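Long-range contacts in EH1AB1 (Metagenome, PDB 6RKY), which probably hydrolyses carboxylic esters as a serine esterase of the alpha/beta-hydrolase fold, here with a phosphorus-containing ligand bound in what is probably its active site: residues I98-G103 against I131-A136; F105-I110 against D230-A235; Y222-A227 against T298-F303. All blocks are in the same frame, centred on the assembly; numbering follows the deposited sequence.

Interaction 1: I98-G103 against I131-A136; sequences IYYHGG and IDYRLA. With ZK8 (hexyl-[2-(3-oxidanylpyridin-2-yl)pyridin-3-yl]oxy-phosphinic acid), chain F.
Near the ends of the parallel neighbouring strands 94-100 and 127-132, Ile-131 N donates a backbone hydrogen bond to Tyr-99 O (3.2 Å). On the sheet face that carries Tyr-100 and Ile-131, the side chain of Ile-131 leans obliquely on the Tyr-100 ring through CG1, and the same atom meets Ile-98 CG2 at 3.6 Å. Beyond the strands, aromatic groups take over. The imidazole of His-101 and the phenol ring of Tyr-133 form an offset stack, with centroids 4.3 Å apart and planes only 10° from parallel, and Leu-135 CD2 borders the imidazole at its edge. Tyr-133 OH, which lies above one face of the imidazole, also donates to the backbone: it reaches His-101 O at 2.7 Å, from well above the carbonyl plane. Residues 101-104 read His-Gly-Gly-Gly and match the HGGG oxyanion-hole motif of hormone-sensitive-lipase-like esterases. The bonds to ZK8 are consistent with that role, because Gly-103 N donates to ZK8 O1 at 2.7 Å while Gly-104 N and Ala-176 N bond to the ligand as well. The His-101 side chain holds the carbonyl of the first glycine. With CG placed between its backbone N and carbonyl carbon (chi1 69°), the ring lies beside the next residue, and ND1 donates almost straight (169°) to Gly-102 O at 3.0 Å. Putting an alanine here would probably leave the Tyr-133 ring without its stacking partner and Gly-102 O without this donor, letting the glycine loop shift. Tyr-133 also touches Met-180 of helix 176-190.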
loop_
_atom_site.group_PDB
_atom_site.type_symbol
_atom_site.label_atom_id
_atom_site.label_comp_id
_atom_site.label_asym_id
_atom_site.label_seq_id
_atom_site.Cartn_x
_atom_site.Cartn_y
_atom_site.Cartn_z
ATOM N N ILE A 98 0.373 -17.480 -6.936
ATOM C CA ILE A 98 1.306 -18.629 -6.741
ATOM C C ILE A 98 2.273 -18.216 -5.637
ATOM O O ILE A 98 2.947 -17.208 -5.837
ATOM C CB ILE A 98 2.000 -18.987 -8.066
ATOM C CG1 ILE A 98 0.973 -19.300 -9.155
ATOM C CG2 ILE A 98 2.967 -20.139 -7.873
ATOM C CD1 ILE A 98 1.552 -19.278 -10.535
ATOM N N TYR A 99 2.252 -18.906 -4.493
ATOM C CA TYR A 99 2.917 -18.475 -3.236
ATOM C C TYR A 99 4.101 -19.375 -2.929
ATOM O O TYR A 99 3.903 -20.584 -2.834
ATOM C CB TYR A 99 1.973 -18.496 -2.038
ATOM C CG TYR A 99 2.569 -17.900 -0.785
ATOM C CD1 TYR A 99 3.163 -18.705 0.176
ATOM C CD2 TYR A 99 2.557 -16.535 -0.570
ATOM C CE1 TYR A 99 3.715 -18.165 1.327
ATOM C CE2 TYR A 99 3.120 -15.971 0.566
ATOM C CZ TYR A 99 3.693 -16.791 1.524
ATOM O OH TYR A 99 4.242 -16.259 2.656
ATOM N N TYR A 100 5.285 -18.777 -2.763
ATOM C CA TYR A 100 6.551 -19.487 -2.455
ATOM C C TYR A 100 6.932 -19.228 -0.987
ATOM O O TYR A 100 7.308 -18.091 -0.637
ATOM C CB TYR A 100 7.639 -19.037 -3.418
ATOM C CG TYR A 100 7.314 -19.185 -4.880
ATOM C CD1 TYR A 100 7.342 -20.419 -5.508
ATOM C CD2 TYR A 100 7.016 -18.084 -5.654
ATOM C CE1 TYR A 100 7.044 -20.550 -6.852
ATOM C CE2 TYR A 100 6.726 -18.198 -7.004
ATOM C CZ TYR A 100 6.748 -19.433 -7.608
ATOM O OH TYR A 100 6.479 -19.528 -8.943
ATOM N N HIS A 101 6.821 -20.249 -0.134
ATOM C CA HIS A 101 7.119 -20.142 1.318
ATOM C C HIS A 101 8.573 -19.701 1.504
ATOM O O HIS A 101 9.322 -19.778 0.535
ATOM C CB HIS A 101 6.807 -21.463 2.035
ATOM C CG HIS A 101 7.745 -22.563 1.662
ATOM N ND1 HIS A 101 8.955 -22.726 2.285
ATOM C CD2 HIS A 101 7.662 -23.528 0.717
ATOM C CE1 HIS A 101 9.575 -23.759 1.750
ATOM N NE2 HIS A 101 8.807 -24.258 0.774
ATOM N N GLY A 102 8.927 -19.227 2.703
ATOM C CA GLY A 102 10.297 -18.849 3.087
ATOM C C GLY A 102 10.969 -19.916 3.949
ATOM O O GLY A 102 10.310 -20.918 4.283
ATOM N N GLY A 103 12.231 -19.678 4.332
ATOM C CA GLY A 103 13.097 -20.592 5.106
ATOM C C GLY A 103 14.515 -20.677 4.544
ATOM O O GLY A 103 15.167 -21.715 4.749
ATOM N N ILE A 131 3.412 -23.670 -3.389
ATOM C CA ILE A 131 4.356 -24.548 -4.138
ATOM C C ILE A 131 5.377 -25.151 -3.178
ATOM O O ILE A 131 5.940 -24.428 -2.345
ATOM C CB ILE A 131 5.048 -23.758 -5.256
ATOM C CG1 ILE A 131 4.016 -23.150 -6.210
ATOM C CG2 ILE A 131 6.081 -24.622 -5.970
ATOM C CD1 ILE A 131 3.018 -24.147 -6.752
ATOM N N ASP A 132 5.703 -26.421 -3.436
ATOM C CA ASP A 132 6.660 -27.187 -2.607
ATOM C C ASP A 132 7.910 -27.484 -3.435
ATOM O O ASP A 132 7.996 -28.576 -4.056
ATOM C CB ASP A 132 5.966 -28.449 -2.133
ATOM C CG ASP A 132 6.249 -28.832 -0.689
ATOM O OD1 ASP A 132 6.811 -27.992 0.053
ATOM O OD2 ASP A 132 5.868 -29.965 -0.303
ATOM N N TYR A 133 8.830 -26.527 -3.471
ATOM C CA TYR A 133 10.057 -26.552 -4.304
ATOM C C TYR A 133 11.129 -27.372 -3.580
ATOM O O TYR A 133 11.022 -27.635 -2.382
ATOM C CB TYR A 133 10.489 -25.118 -4.615
ATOM C CG TYR A 133 10.608 -24.203 -3.422
ATOM C CD1 TYR A 133 9.555 -23.397 -3.014
ATOM C CD2 TYR A 133 11.786 -24.140 -2.697
ATOM C CE1 TYR A 133 9.668 -22.551 -1.920
ATOM C CE2 TYR A 133 11.925 -23.296 -1.609
ATOM C CZ TYR A 133 10.868 -22.492 -1.221
ATOM O OH TYR A 133 11.066 -21.680 -0.138
ATOM N N ARG A 134 12.149 -27.782 -4.323
ATOM C CA ARG A 134 13.288 -28.567 -3.785
ATOM C C ARG A 134 14.113 -27.677 -2.846
ATOM O O ARG A 134 14.282 -26.472 -3.157
ATOM C CB ARG A 134 14.136 -29.112 -4.933
ATOM C CG ARG A 134 13.557 -30.356 -5.591
ATOM C CD ARG A 134 14.438 -30.804 -6.740
ATOM N NE ARG A 134 14.344 -29.867 -7.852
ATOM C CZ ARG A 134 15.313 -29.606 -8.734
ATOM N NH1 ARG A 134 16.480 -30.222 -8.648
ATOM N NH2 ARG A 134 15.105 -28.726 -9.702
ATOM N N LEU A 135 14.602 -28.250 -1.741
ATOM C CA LEU A 135 15.377 -27.521 -0.701
ATOM C C LEU A 135 16.836 -27.976 -0.725
ATOM O O LEU A 135 17.103 -29.137 -1.150
ATOM C CB LEU A 135 14.757 -27.791 0.670
ATOM C CG LEU A 135 13.278 -27.407 0.791
ATOM C CD1 LEU A 135 12.671 -27.982 2.052
ATOM C CD2 LEU A 135 13.093 -25.895 0.753
ATOM N N ALA A 136 17.725 -27.083 -0.273
ATOM C CA ALA A 136 19.151 -27.346 0.022
ATOM C C ALA A 136 19.272 -27.852 1.462
ATOM O O ALA A 136 18.424 -27.534 2.291
ATOM C CB ALA A 136 19.934 -26.081 -0.194
HETATM C C10 ZK8 F . 9.458 -17.427 8.304
HETATM C C11 ZK8 F . 9.631 -16.938 7.010
HETATM C C12 ZK8 F . 10.915 -16.862 6.448
HETATM C C13 ZK8 F . 12.835 -18.209 9.365
HETATM C C14 ZK8 F . 14.248 -18.144 9.206
HETATM C C15 ZK8 F . 15.101 -18.659 10.194
HETATM C C16 ZK8 F . 14.575 -19.255 11.354
HETATM C C17 ZK8 F . 13.185 -19.330 11.526
HETATM P P01 ZK8 F . 13.590 -16.515 5.057
HETATM C C01 ZK8 F . 15.087 -15.565 5.283
HETATM C C07 ZK8 F . 12.066 -17.258 7.167
HETATM N N01 ZK8 F . 10.597 -17.776 8.877
HETATM C C02 ZK8 F . 16.310 -16.025 4.498
HETATM C C08 ZK8 F . 11.880 -17.760 8.503
HETATM N N02 ZK8 F . 12.500 -18.805 10.515
HETATM O O02 ZK8 F . 14.864 -17.562 8.065
HETATM C C03 ZK8 F . 16.895 -14.944 3.585
HETATM O O03 ZK8 F . 13.380 -17.139 6.551
HETATM C C04 ZK8 F . 18.327 -15.288 3.164
HETATM C C05 ZK8 F . 18.385 -15.890 1.750
HETATM C C06 ZK8 F . 19.363 -17.062 1.697
HETATM O O1 ZK8 F . 13.651 -17.480 3.902
#

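Interaction 2: F105-I110 against D230-A235; sequences FVIGNI and DWFWEA. With ZK8 (hexyl-[2-(3-oxidanylpyridin-2-yl)pyridin-3-yl]oxy-phosphinic acid), chain F.
The ring of Phe-232 meets Val-106 with its edge, CD1 lying 3.7 Å from Val-106 CB, and another part of the same rim is turned to the ligand, whose C15 lies in the ring plane 3.4 Å from Phe-232 CZ. Ile-107 comes to this ring obliquely, its side chain crossing at about a right angle and bringing CG1 to 4.0 Å from Phe-232 CE1. The indole of Trp-231 is likewise approached at the rim: Ile-107 CG2 stands near its plane, 4.2 Å from Trp-231 CZ3, while Val-106 CG1 arrives at a slant. Val-106 thus sits at the centre of the contact. Having CG1 anti to the backbone N (chi1 172°) spreads its two methyls, CG1 to Trp-231 and CG2 to Ala-235 CB at 3.8 Å. The interface is wholly apolar between its two segments: Val-106 meets both rings and Ala-235, while Ile-107 meets only the two rings. Phe-232 also lines the ZK8 site beside the hydroxypyridine, its CE2 being 3.3 Å from ZK8 O02. The far end of the hexyl chain, C06, lies at the ring edges of both Phe-105 and Trp-233, so the two segments together border the end of that chain. Helices 226-236 and 43-55 probably belong to the cap over the active site, as in related esterases. Helix 226-236 is laid against the loop that leaves strand 94-100, and helix 43-55 covers the same loop through Arg-47, Val-50 and Asp-51 around Ile-107, while Trp-231 NE1 bonds to Leu-41 O just before that helix.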
loop_
_atom_site.group_PDB
_atom_site.type_symbol
_atom_site.label_atom_id
_atom_site.label_comp_id
_atom_site.label_asym_id
_atom_site.label_seq_id
_atom_site.Cartn_x
_atom_site.Cartn_y
_atom_site.Cartn_z
ATOM N N PHE A 105 15.687 -21.175 1.569
ATOM C CA PHE A 105 15.811 -22.275 0.574
ATOM C C PHE A 105 16.248 -23.582 1.256
ATOM O O PHE A 105 16.717 -24.478 0.548
ATOM C CB PHE A 105 16.805 -21.906 -0.530
ATOM C CG PHE A 105 16.485 -20.621 -1.253
ATOM C CD1 PHE A 105 15.513 -20.579 -2.246
ATOM C CD2 PHE A 105 17.158 -19.450 -0.936
ATOM C CE1 PHE A 105 15.216 -19.389 -2.890
ATOM C CE2 PHE A 105 16.855 -18.268 -1.595
ATOM C CZ PHE A 105 15.889 -18.244 -2.571
ATOM N N VAL A 106 16.073 -23.701 2.576
ATOM C CA VAL A 106 16.524 -24.885 3.364
ATOM C C VAL A 106 15.368 -25.473 4.180
ATOM O O VAL A 106 15.193 -26.702 4.153
ATOM C CB VAL A 106 17.694 -24.509 4.276
ATOM C CG1 VAL A 106 18.043 -25.644 5.219
ATOM C CG2 VAL A 106 18.912 -24.077 3.468
ATOM N N ILE A 107 14.650 -24.640 4.938
ATOM C CA ILE A 107 13.515 -25.076 5.807
ATOM C C ILE A 107 12.201 -24.553 5.216
ATOM O O ILE A 107 12.226 -23.991 4.099
ATOM C CB ILE A 107 13.737 -24.639 7.273
ATOM C CG1 ILE A 107 13.711 -23.116 7.443
ATOM C CG2 ILE A 107 15.015 -25.260 7.832
ATOM C CD1 ILE A 107 13.673 -22.674 8.898
ATOM N N GLY A 108 11.094 -24.783 5.923
ATOM C CA GLY A 108 9.735 -24.422 5.481
ATOM C C GLY A 108 9.192 -25.417 4.478
ATOM O O GLY A 108 9.987 -26.170 3.881
ATOM N N ASN A 109 7.872 -25.395 4.288
ATOM C CA ASN A 109 7.110 -26.274 3.359
ATOM C C ASN A 109 5.661 -25.772 3.317
ATOM O O ASN A 109 5.356 -24.765 3.984
ATOM C CB ASN A 109 7.226 -27.745 3.775
ATOM C CG ASN A 109 6.741 -27.982 5.188
ATOM O OD1 ASN A 109 5.646 -27.560 5.551
ATOM N ND2 ASN A 109 7.540 -28.643 6.004
ATOM N N ILE A 110 4.793 -26.461 2.585
ATOM C CA ILE A 110 3.355 -26.091 2.432
ATOM C C ILE A 110 2.687 -26.007 3.816
ATOM O O ILE A 110 1.918 -25.040 4.040
ATOM C CB ILE A 110 2.666 -27.077 1.474
ATOM C CG1 ILE A 110 3.084 -26.822 0.027
ATOM C CG2 ILE A 110 1.170 -27.009 1.619
ATOM C CD1 ILE A 110 2.629 -27.892 -0.951
ATOM N N ASP A 230 24.099 -17.511 7.682
ATOM C CA ASP A 230 25.333 -18.245 7.289
ATOM C C ASP A 230 24.994 -19.739 7.158
ATOM O O ASP A 230 25.445 -20.400 6.184
ATOM C CB ASP A 230 26.470 -18.006 8.287
ATOM C CG ASP A 230 27.002 -16.578 8.320
ATOM O OD1 ASP A 230 27.644 -16.219 9.329
ATOM O OD2 ASP A 230 26.783 -15.828 7.348
ATOM N N TRP A 231 24.209 -20.244 8.107
ATOM C CA TRP A 231 23.746 -21.656 8.158
ATOM C C TRP A 231 22.947 -21.991 6.888
ATOM O O TRP A 231 23.232 -23.049 6.288
ATOM C CB TRP A 231 22.942 -21.867 9.440
ATOM C CG TRP A 231 22.557 -23.277 9.752
ATOM C CD1 TRP A 231 23.321 -24.232 10.362
ATOM C CD2 TRP A 231 21.262 -23.866 9.558
ATOM N NE1 TRP A 231 22.595 -25.379 10.539
ATOM C CE2 TRP A 231 21.330 -25.182 10.062
ATOM C CE3 TRP A 231 20.063 -23.415 8.999
ATOM C CZ2 TRP A 231 20.241 -26.046 10.018
ATOM C CZ3 TRP A 231 18.984 -24.271 8.956
ATOM C CH2 TRP A 231 19.076 -25.569 9.452
ATOM N N PHE A 232 22.017 -21.118 6.468
ATOM C CA PHE A 232 21.263 -21.271 5.198
ATOM C C PHE A 232 22.234 -21.222 4.016
ATOM O O PHE A 232 22.111 -22.047 3.104
ATOM C CB PHE A 232 20.179 -20.207 5.025
ATOM C CG PHE A 232 19.075 -20.270 6.049
ATOM C CD1 PHE A 232 18.412 -21.455 6.308
ATOM C CD2 PHE A 232 18.693 -19.133 6.747
ATOM C CE1 PHE A 232 17.408 -21.510 7.258
ATOM C CE2 PHE A 232 17.682 -19.185 7.694
ATOM C CZ PHE A 232 17.043 -20.376 7.952
ATOM N N TRP A 233 23.164 -20.267 4.046
ATOM C CA TRP A 233 24.157 -20.010 2.971
ATOM C C TRP A 233 25.067 -21.236 2.773
ATOM O O TRP A 233 25.226 -21.669 1.604
ATOM C CB TRP A 233 24.958 -18.735 3.265
ATOM C CG TRP A 233 25.629 -18.211 2.037
ATOM C CD1 TRP A 233 26.935 -18.376 1.666
ATOM C CD2 TRP A 233 24.984 -17.503 0.963
ATOM N NE1 TRP A 233 27.149 -17.800 0.442
ATOM C CE2 TRP A 233 25.975 -17.249 -0.010
ATOM C CE3 TRP A 233 23.673 -17.057 0.738
ATOM C CZ2 TRP A 233 25.690 -16.556 -1.185
ATOM C CZ3 TRP A 233 23.389 -16.378 -0.428
ATOM C CH2 TRP A 233 24.391 -16.122 -1.371
ATOM N N GLU A 234 25.628 -21.769 3.862
ATOM C CA GLU A 234 26.422 -23.033 3.881
ATOM C C GLU A 234 25.738 -24.067 2.971
ATOM O O GLU A 234 26.443 -24.675 2.126
ATOM C CB GLU A 234 26.584 -23.566 5.314
ATOM C CG GLU A 234 27.903 -23.163 5.984
ATOM C CD GLU A 234 27.919 -23.007 7.508
ATOM O OE1 GLU A 234 27.251 -23.802 8.214
ATOM O OE2 GLU A 234 28.612 -22.081 7.993
ATOM N N ALA A 235 24.415 -24.227 3.117
ATOM C CA ALA A 235 23.600 -25.284 2.474
ATOM C C ALA A 235 23.184 -24.898 1.043
ATOM O O ALA A 235 23.159 -25.784 0.154
ATOM C CB ALA A 235 22.390 -25.547 3.329
HETATM C C10 ZK8 F . 9.458 -17.427 8.304
HETATM C C11 ZK8 F . 9.631 -16.938 7.010
HETATM C C12 ZK8 F . 10.915 -16.862 6.448
HETATM C C13 ZK8 F . 12.835 -18.209 9.365
HETATM C C14 ZK8 F . 14.248 -18.144 9.206
HETATM C C15 ZK8 F . 15.101 -18.659 10.194
HETATM C C16 ZK8 F . 14.575 -19.255 11.354
HETATM C C17 ZK8 F . 13.185 -19.330 11.526
HETATM P P01 ZK8 F . 13.590 -16.515 5.057
HETATM C C01 ZK8 F . 15.087 -15.565 5.283
HETATM C C07 ZK8 F . 12.066 -17.258 7.167
HETATM N N01 ZK8 F . 10.597 -17.776 8.877
HETATM C C02 ZK8 F . 16.310 -16.025 4.498
HETATM C C08 ZK8 F . 11.880 -17.760 8.503
HETATM N N02 ZK8 F . 12.500 -18.805 10.515
HETATM O O02 ZK8 F . 14.864 -17.562 8.065
HETATM C C03 ZK8 F . 16.895 -14.944 3.585
HETATM O O03 ZK8 F . 13.380 -17.139 6.551
HETATM C C04 ZK8 F . 18.327 -15.288 3.164
HETATM C C05 ZK8 F . 18.385 -15.890 1.750
HETATM C C06 ZK8 F . 19.363 -17.062 1.697
HETATM O O1 ZK8 F . 13.651 -17.480 3.902
#

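Interaction 3: Y222-A227 against T298-F303; sequences YFLSKA and TIHGFF. With ZK8 (hexyl-[2-(3-oxidanylpyridin-2-yl)pyridin-3-yl]oxy-phosphinic acid), chain F.
Leu-224 and His-300 both carry CG anti to the backbone N (chi1 -177° and -166°), and these extended side chains cross obliquely, placing the Leu-224 methyl CD2 over the middle of the imidazole. The result is a CH-pi contact, CD2 standing 3.7 Å from the centroid of the His-300 ring and 14° off its normal. His-300 is probably the histidine of the Ser-His-Asp triad of this alpha/beta-hydrolase: its ND1 makes a weak hydrogen bond to Asp-270 OD1 and its NE2 a weak one to Ser-175 OG, on what looks like the nucleophile elbow. These contacts probably limit the rotation of the ring. The ligand lies at its NE2 end, where ZK8 C01 comes within 3.5 Å of His-300 NE2 and ZK8 O03 lies in the ring plane. Leu-224 reaches the ligand too, through its other methyl.

Next to Leu-224, Phe-223 packs its CB against Ile-299 CD1 at 3.9 Å, and its ring presents an edge to the backbone, CD1 being 3.4 Å from His-300 O. The chain turns there in a type II beta turn from Ile-299 to Phe-302, with Gly-301 at the positive-phi position; a side chain on Gly-301 would point at the Phe-223 ring. The far end of that ring touches the bipyridyl part of the ligand, Phe-223 CZ lying 3.4 Å from ZK8 C17.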
loop_
_atom_site.group_PDB
_atom_site.type_symbol
_atom_site.label_atom_id
_atom_site.label_comp_id
_atom_site.label_asym_id
_atom_site.label_seq_id
_atom_site.Cartn_x
_atom_site.Cartn_y
_atom_site.Cartn_z
ATOM N N TYR A 222 17.258 -10.345 16.905
ATOM C CA TYR A 222 16.015 -9.943 16.203
ATOM C C TYR A 222 15.495 -11.129 15.386
ATOM O O TYR A 222 15.057 -10.923 14.237
ATOM C CB TYR A 222 16.278 -8.676 15.384
ATOM C CG TYR A 222 16.563 -7.472 16.240
ATOM C CD1 TYR A 222 17.816 -6.879 16.273
ATOM C CD2 TYR A 222 15.583 -6.952 17.069
ATOM C CE1 TYR A 222 18.077 -5.781 17.086
ATOM C CE2 TYR A 222 15.820 -5.864 17.890
ATOM C CZ TYR A 222 17.071 -5.267 17.897
ATOM O OH TYR A 222 17.302 -4.177 18.696
ATOM N N PHE A 223 15.515 -12.318 15.998
ATOM C CA PHE A 223 14.990 -13.607 15.471
ATOM C C PHE A 223 15.846 -14.076 14.287
ATOM O O PHE A 223 16.573 -15.080 14.469
ATOM C CB PHE A 223 13.501 -13.495 15.128
ATOM C CG PHE A 223 12.879 -14.778 14.634
ATOM C CD1 PHE A 223 12.264 -14.831 13.390
ATOM C CD2 PHE A 223 12.937 -15.938 15.395
ATOM C CE1 PHE A 223 11.716 -16.014 12.924
ATOM C CE2 PHE A 223 12.391 -17.121 14.924
ATOM C CZ PHE A 223 11.773 -17.157 13.695
ATOM N N LEU A 224 15.774 -13.399 13.132
ATOM C CA LEU A 224 16.692 -13.688 12.001
ATOM C C LEU A 224 18.036 -13.008 12.287
ATOM O O LEU A 224 18.105 -11.751 12.251
ATOM C CB LEU A 224 16.106 -13.233 10.659
ATOM C CG LEU A 224 16.969 -13.558 9.428
ATOM C CD1 LEU A 224 17.303 -15.043 9.378
ATOM C CD2 LEU A 224 16.321 -13.112 8.126
ATOM N N SER A 225 19.046 -13.827 12.579
ATOM C CA SER A 225 20.433 -13.421 12.907
ATOM C C SER A 225 21.373 -13.755 11.742
ATOM O O SER A 225 20.940 -14.469 10.822
ATOM C CB SER A 225 20.871 -14.102 14.163
ATOM O OG SER A 225 20.988 -15.500 13.949
ATOM N N LYS A 226 22.612 -13.258 11.799
ATOM C CA LYS A 226 23.697 -13.564 10.824
ATOM C C LYS A 226 24.009 -15.067 10.888
ATOM O O LYS A 226 24.173 -15.694 9.827
ATOM C CB LYS A 226 24.940 -12.713 11.117
ATOM C CG LYS A 226 26.100 -12.852 10.139
ATOM C CD LYS A 226 25.733 -12.529 8.699
ATOM C CE LYS A 226 26.908 -12.551 7.746
ATOM N NZ LYS A 226 26.448 -12.467 6.338
ATOM N N ALA A 227 24.069 -15.621 12.096
ATOM C CA ALA A 227 24.320 -17.057 12.355
ATOM C C ALA A 227 23.363 -17.910 11.512
ATOM O O ALA A 227 23.847 -18.819 10.811
ATOM C CB ALA A 227 24.175 -17.332 13.831
ATOM N N THR A 298 8.393 -4.191 14.421
ATOM C CA THR A 298 8.200 -5.664 14.319
ATOM C C THR A 298 9.342 -6.273 13.502
ATOM O O THR A 298 10.078 -5.519 12.864
ATOM C CB THR A 298 6.804 -6.035 13.795
ATOM O OG1 THR A 298 6.508 -7.367 14.216
ATOM C CG2 THR A 298 6.684 -5.960 12.295
ATOM N N ILE A 299 9.423 -7.600 13.497
ATOM C CA ILE A 299 10.630 -8.372 13.081
ATOM C C ILE A 299 10.331 -9.168 11.807
ATOM O O ILE A 299 9.155 -9.372 11.496
ATOM C CB ILE A 299 11.067 -9.313 14.216
ATOM C CG1 ILE A 299 9.928 -10.244 14.622
ATOM C CG2 ILE A 299 11.622 -8.522 15.392
ATOM C CD1 ILE A 299 10.340 -11.309 15.599
ATOM N N HIS A 300 11.388 -9.609 11.123
ATOM C CA HIS A 300 11.341 -10.678 10.101
ATOM C C HIS A 300 10.526 -11.857 10.643
ATOM O O HIS A 300 10.719 -12.198 11.815
ATOM C CB HIS A 300 12.750 -11.134 9.743
ATOM C CG HIS A 300 12.778 -11.945 8.502
ATOM N ND1 HIS A 300 12.775 -11.349 7.257
ATOM C CD2 HIS A 300 12.753 -13.278 8.293
ATOM C CE1 HIS A 300 12.805 -12.281 6.332
ATOM N NE2 HIS A 300 12.800 -13.478 6.941
ATOM N N GLY A 301 9.644 -12.435 9.823
ATOM C CA GLY A 301 8.843 -13.615 10.208
ATOM C C GLY A 301 7.434 -13.285 10.658
ATOM O O GLY A 301 6.629 -14.224 10.689
ATOM N N PHE A 302 7.134 -12.022 10.981
ATOM C CA PHE A 302 5.875 -11.591 11.661
ATOM C C PHE A 302 4.654 -11.908 10.789
ATOM O O PHE A 302 3.556 -12.111 11.320
ATOM C CB PHE A 302 5.918 -10.109 12.035
ATOM C CG PHE A 302 5.543 -9.143 10.945
ATOM C CD1 PHE A 302 6.432 -8.837 9.924
ATOM C CD2 PHE A 302 4.315 -8.480 10.988
ATOM C CE1 PHE A 302 6.083 -7.931 8.937
ATOM C CE2 PHE A 302 3.964 -7.566 10.005
ATOM C CZ PHE A 302 4.845 -7.306 8.976
ATOM N N PHE A 303 4.843 -11.988 9.478
ATOM C CA PHE A 303 3.770 -12.289 8.495
ATOM C C PHE A 303 3.190 -13.687 8.709
ATOM O O PHE A 303 2.049 -13.913 8.273
ATOM C CB PHE A 303 4.318 -12.200 7.081
ATOM C CG PHE A 303 3.276 -12.048 6.007
ATOM C CD1 PHE A 303 2.892 -13.140 5.249
ATOM C CD2 PHE A 303 2.743 -10.799 5.714
ATOM C CE1 PHE A 303 1.993 -12.989 4.216
ATOM C CE2 PHE A 303 1.827 -10.655 4.687
ATOM C CZ PHE A 303 1.461 -11.749 3.942
HETATM C C10 ZK8 F . 9.458 -17.427 8.304
HETATM C C11 ZK8 F . 9.631 -16.938 7.010
HETATM C C12 ZK8 F . 10.915 -16.862 6.448
HETATM C C13 ZK8 F . 12.835 -18.209 9.365
HETATM C C14 ZK8 F . 14.248 -18.144 9.206
HETATM C C15 ZK8 F . 15.101 -18.659 10.194
HETATM C C16 ZK8 F . 14.575 -19.255 11.354
HETATM C C17 ZK8 F . 13.185 -19.330 11.526
HETATM P P01 ZK8 F . 13.590 -16.515 5.057
HETATM C C01 ZK8 F . 15.087 -15.565 5.283
HETATM C C07 ZK8 F . 12.066 -17.258 7.167
HETATM N N01 ZK8 F . 10.597 -17.776 8.877
HETATM C C02 ZK8 F . 16.310 -16.025 4.498
HETATM C C08 ZK8 F . 11.880 -17.760 8.503
HETATM N N02 ZK8 F . 12.500 -18.805 10.515
HETATM O O02 ZK8 F . 14.864 -17.562 8.065
HETATM C C03 ZK8 F . 16.895 -14.944 3.585
HETATM O O03 ZK8 F . 13.380 -17.139 6.551
HETATM C C04 ZK8 F . 18.327 -15.288 3.164
HETATM C C05 ZK8 F . 18.385 -15.890 1.750
HETATM C C06 ZK8 F . 19.363 -17.062 1.697
HETATM O O1 ZK8 F . 13.651 -17.480 3.902
#

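Overall arrangement
From the N terminus, strand 94-100 opens interaction 1, and the loop just after it opens interaction 2. The chain then runs through helix 114-124 into the parallel strand 127-132, so that 131-136 closes interaction 1 across a beta-alpha-beta crossover. Interaction 3 opens at 222-227, before interaction 2 is closed by 230-235 on helix 226-236, and closes at 298-303, beyond the last strand of the sheet. Interactions 1 and 2 therefore cross, as do 2 and 3, whereas 1 and 3 follow in series. Ala-136 N probably bonds to Phe-105 O, joining the first two directly. All three meet ZK8, tying sheet end, helix 226-236 and histidine loop around what is probably the active site.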